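Local coordinates for protein NAD_Gly3P_dh, NAD-dependent glycerol-3-phosphate dehydrogenase (Streptosporangium roseum, PDB 5OCM) that probably uses NADPH to reduce imines to amines, as an oxidoreductase of the 3-hydroxyisobutyrate dehydrogenase-related family, at residues M14-A19 / G40-Q45. Sequence-based numbering, arbitrary orientation.
Sequences MGQALA and GQLAEQ. With NAP (NADP nicotinamide-adenine-dinucleotide phosphate), chain G.
The nicotinamide ring of NADP is the flat group here, and Met-14 packs on one face near the edge. The methyl CE sits above the ring plane at its C3N-C4N edge, not over the centre. CE is 3.4 Å from NAP C4N. Met-14 CB approaches C2N from the same side. Met-14 CG is anti to the backbone N (chi1 -179°), and bends at chi2 and chi3 then curl the chain and bring its end to the C3N-C4N edge of the ring. Met-14 also touches Cys-66, Ile-119 and Val-126. The backbone N of Met-14 donates to NAP O2N, 2.9 Å away, in a fairly straight bond (163°). This pyrophosphate oxygen lies at the start of helix 13-24, where the helix dipole probably favours its negative charge. Gly-15 fits the last glycine of a GxGxxG turn, consistent with the Rossmann-type NADP-binding domain. Helix 13-24 follows strand 6-9, and helix 40-44 follows the neighbouring parallel strand 29-32. The two helices meet through a small apolar contact, without hydrogen bonds. Ala-19 and Leu-42 are in register, with their CA atoms 7.4 Å apart. Leu-42 presents both methyls to Ala-19: its CD2 is 3.7 Å from Ala-19 CB, and its CD1 is 4.0 Å from the same CB. Leu-42 CD2 also lies 3.8 Å from the backbone O of Gln-16. Replacing Leu-42 with an alanine would probably open a gap beside Ala-19 and lose the apolar contact between 14-19 and 40-45. Leu-42 also packs on Leu-23, further along helix 13-24. The nearest atoms of its side chain and that of Leu-11, an NADP-binding residue, are about 4 Å apart.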
loop_
_atom_site.group_PDB
_atom_site.type_symbol
_atom_site.label_atom_id
_atom_site.label_comp_id
_atom_site.label_asym_id
_atom_site.label_seq_id
_atom_site.Cartn_x
_atom_site.Cartn_y
_atom_site.Cartn_z
ATOM N N MET A 14 16.275 -12.572 11.444
ATOM C CA MET A 14 16.927 -11.592 10.601
ATOM C C MET A 14 18.447 -11.671 10.674
ATOM O O MET A 14 19.143 -11.649 9.653
ATOM C CB MET A 14 16.409 -10.187 10.899
ATOM C CG MET A 14 17.046 -9.126 10.040
ATOM S SD MET A 14 16.988 -9.349 8.218
ATOM C CE MET A 14 15.261 -8.895 7.985
ATOM N N GLY A 15 18.984 -11.754 11.888
ATOM C CA GLY A 15 20.432 -11.937 12.027
ATOM C C GLY A 15 20.977 -13.117 11.265
ATOM O O GLY A 15 22.059 -13.047 10.690
ATOM N N GLN A 16 20.252 -14.205 11.245
ATOM C CA GLN A 16 20.679 -15.371 10.463
ATOM C C GLN A 16 20.798 -15.036 8.983
ATOM O O GLN A 16 21.757 -15.489 8.314
ATOM C CB GLN A 16 19.697 -16.570 10.629
ATOM C CG GLN A 16 19.506 -16.977 12.008
ATOM C CD GLN A 16 19.466 -18.276 12.358
ATOM O OE1 GLN A 16 20.417 -18.719 12.981
ATOM N NE2 GLN A 16 18.496 -19.004 11.833
ATOM N N ALA A 17 19.828 -14.274 8.460
ATOM C CA ALA A 17 19.831 -13.884 7.059
ATOM C C ALA A 17 20.993 -12.903 6.772
ATOM O O ALA A 17 21.633 -12.962 5.722
ATOM C CB ALA A 17 18.508 -13.249 6.662
ATOM N N LEU A 18 21.251 -11.986 7.702
ATOM C CA LEU A 18 22.356 -11.051 7.510
ATOM C C LEU A 18 23.688 -11.821 7.394
ATOM O O LEU A 18 24.481 -11.608 6.446
ATOM C CB LEU A 18 22.427 -10.064 8.668
ATOM C CG LEU A 18 21.263 -9.135 8.957
ATOM C CD1 LEU A 18 21.519 -8.336 10.215
ATOM C CD2 LEU A 18 20.978 -8.214 7.773
ATOM N N ALA A 19 23.959 -12.681 8.373
ATOM C CA ALA A 19 25.177 -13.507 8.365
ATOM C C ALA A 19 25.254 -14.371 7.108
ATOM O O ALA A 19 26.310 -14.440 6.475
ATOM C CB ALA A 19 25.263 -14.358 9.599
ATOM N N GLY A 40 23.918 -23.451 13.767
ATOM C CA GLY A 40 24.354 -24.708 13.158
ATOM C C GLY A 40 24.497 -24.636 11.612
ATOM O O GLY A 40 25.534 -25.090 11.036
ATOM N N GLN A 41 23.470 -24.111 10.957
ATOM C CA GLN A 41 23.467 -23.945 9.518
ATOM C C GLN A 41 24.546 -22.912 9.070
ATOM O O GLN A 41 25.248 -23.117 8.077
ATOM C CB GLN A 41 22.064 -23.505 8.990
ATOM C CG GLN A 41 21.053 -24.622 8.621
ATOM C CD GLN A 41 20.767 -25.625 9.723
ATOM N N LEU A 42 24.677 -21.818 9.814
ATOM C CA LEU A 42 25.676 -20.836 9.539
ATOM C C LEU A 42 27.121 -21.414 9.627
ATOM O O LEU A 42 27.976 -21.100 8.777
ATOM C CB LEU A 42 25.534 -19.637 10.440
ATOM C CG LEU A 42 24.315 -18.742 10.071
ATOM C CD1 LEU A 42 23.986 -17.798 11.239
ATOM C CD2 LEU A 42 24.597 -17.933 8.775
ATOM N N ALA A 43 27.368 -22.233 10.662
ATOM C CA ALA A 43 28.655 -22.879 10.781
ATOM C C ALA A 43 28.931 -23.761 9.560
ATOM O O ALA A 43 30.029 -23.746 9.014
ATOM C CB ALA A 43 28.792 -23.698 12.057
ATOM N N GLU A 44 27.945 -24.516 9.108
ATOM C CA GLU A 44 28.129 -25.322 7.912
ATOM C C GLU A 44 28.429 -24.498 6.658
ATOM O O GLU A 44 29.079 -24.993 5.759
ATOM C CB GLU A 44 26.890 -26.184 7.633
ATOM C CG GLU A 44 26.737 -27.341 8.554
ATOM C CD GLU A 44 25.688 -28.347 8.034
ATOM O OE1 GLU A 44 24.968 -28.074 7.075
ATOM O OE2 GLU A 44 25.574 -29.435 8.585
ATOM N N GLN A 45 27.965 -23.244 6.627
ATOM C CA GLN A 45 28.245 -22.331 5.539
ATOM C C GLN A 45 29.562 -21.600 5.673
ATOM O O GLN A 45 29.968 -20.859 4.782
ATOM C CB GLN A 45 27.079 -21.327 5.438
ATOM C CG GLN A 45 25.673 -21.856 5.120
ATOM C CD GLN A 45 24.605 -20.707 5.287
ATOM O OE1 GLN A 45 24.926 -19.540 4.903
ATOM N NE2 GLN A 45 23.487 -20.974 6.033
HETATM P PA NAP G . 14.008 -12.491 16.614
HETATM O O1A NAP G . 13.913 -13.741 15.740
HETATM O O2A NAP G . 12.968 -12.496 17.637
HETATM O O5B NAP G . 15.488 -12.313 17.284
HETATM C C5B NAP G . 15.652 -11.481 18.428
HETATM C C4B NAP G . 17.144 -11.513 18.660
HETATM O O4B NAP G . 17.534 -10.602 19.672
HETATM C C3B NAP G . 17.709 -12.911 19.066
HETATM O O3B NAP G . 19.004 -13.150 18.466
HETATM C C2B NAP G . 17.830 -12.743 20.594
HETATM O O2B NAP G . 18.709 -13.685 21.236
HETATM C C1B NAP G . 18.301 -11.317 20.675
HETATM N N9A NAP G . 18.117 -10.711 21.980
HETATM C C8A NAP G . 16.983 -10.340 22.584
HETATM N N7A NAP G . 17.219 -9.808 23.774
HETATM C C5A NAP G . 18.556 -9.848 23.940
HETATM C C6A NAP G . 19.484 -9.438 24.979
HETATM N N6A NAP G . 18.999 -8.855 26.143
HETATM N N1A NAP G . 20.794 -9.727 24.824
HETATM C C2A NAP G . 21.279 -10.300 23.701
HETATM N N3A NAP G . 20.494 -10.684 22.674
HETATM C C4A NAP G . 19.161 -10.459 22.776
HETATM O O3 NAP G . 13.815 -11.128 15.839
HETATM P PN NAP G . 14.267 -10.883 14.278
HETATM O O1N NAP G . 13.098 -11.090 13.404
HETATM O O2N NAP G . 15.679 -11.439 14.029
HETATM O O5D NAP G . 14.349 -9.279 14.459
HETATM C C5D NAP G . 15.572 -8.709 14.935
HETATM C C4D NAP G . 15.498 -7.221 14.660
HETATM O O4D NAP G . 15.397 -7.025 13.186
HETATM C C3D NAP G . 14.292 -6.578 15.375
HETATM O O3D NAP G . 14.626 -5.263 15.855
HETATM C C2D NAP G . 13.290 -6.505 14.211
HETATM O O2D NAP G . 12.249 -5.522 14.334
HETATM C C1D NAP G . 14.249 -6.237 13.021
HETATM N N1N NAP G . 13.687 -6.595 11.733
HETATM C C2N NAP G . 13.259 -7.818 11.494
HETATM C C3N NAP G . 12.686 -8.151 10.252
HETATM C C7N NAP G . 12.119 -9.485 9.942
HETATM O O7N NAP G . 11.517 -9.565 8.850
HETATM N N7N NAP G . 12.244 -10.474 10.783
HETATM C C4N NAP G . 12.632 -7.180 9.238
HETATM C C5N NAP G . 13.196 -5.936 9.504
HETATM C C6N NAP G . 13.713 -5.688 10.764
HETATM P P2B NAP G . 18.141 -15.120 21.678
HETATM O O1X NAP G . 18.172 -15.958 20.443
HETATM O O2X NAP G . 19.104 -15.441 22.769
HETATM O O3X NAP G . 16.791 -14.821 22.335
#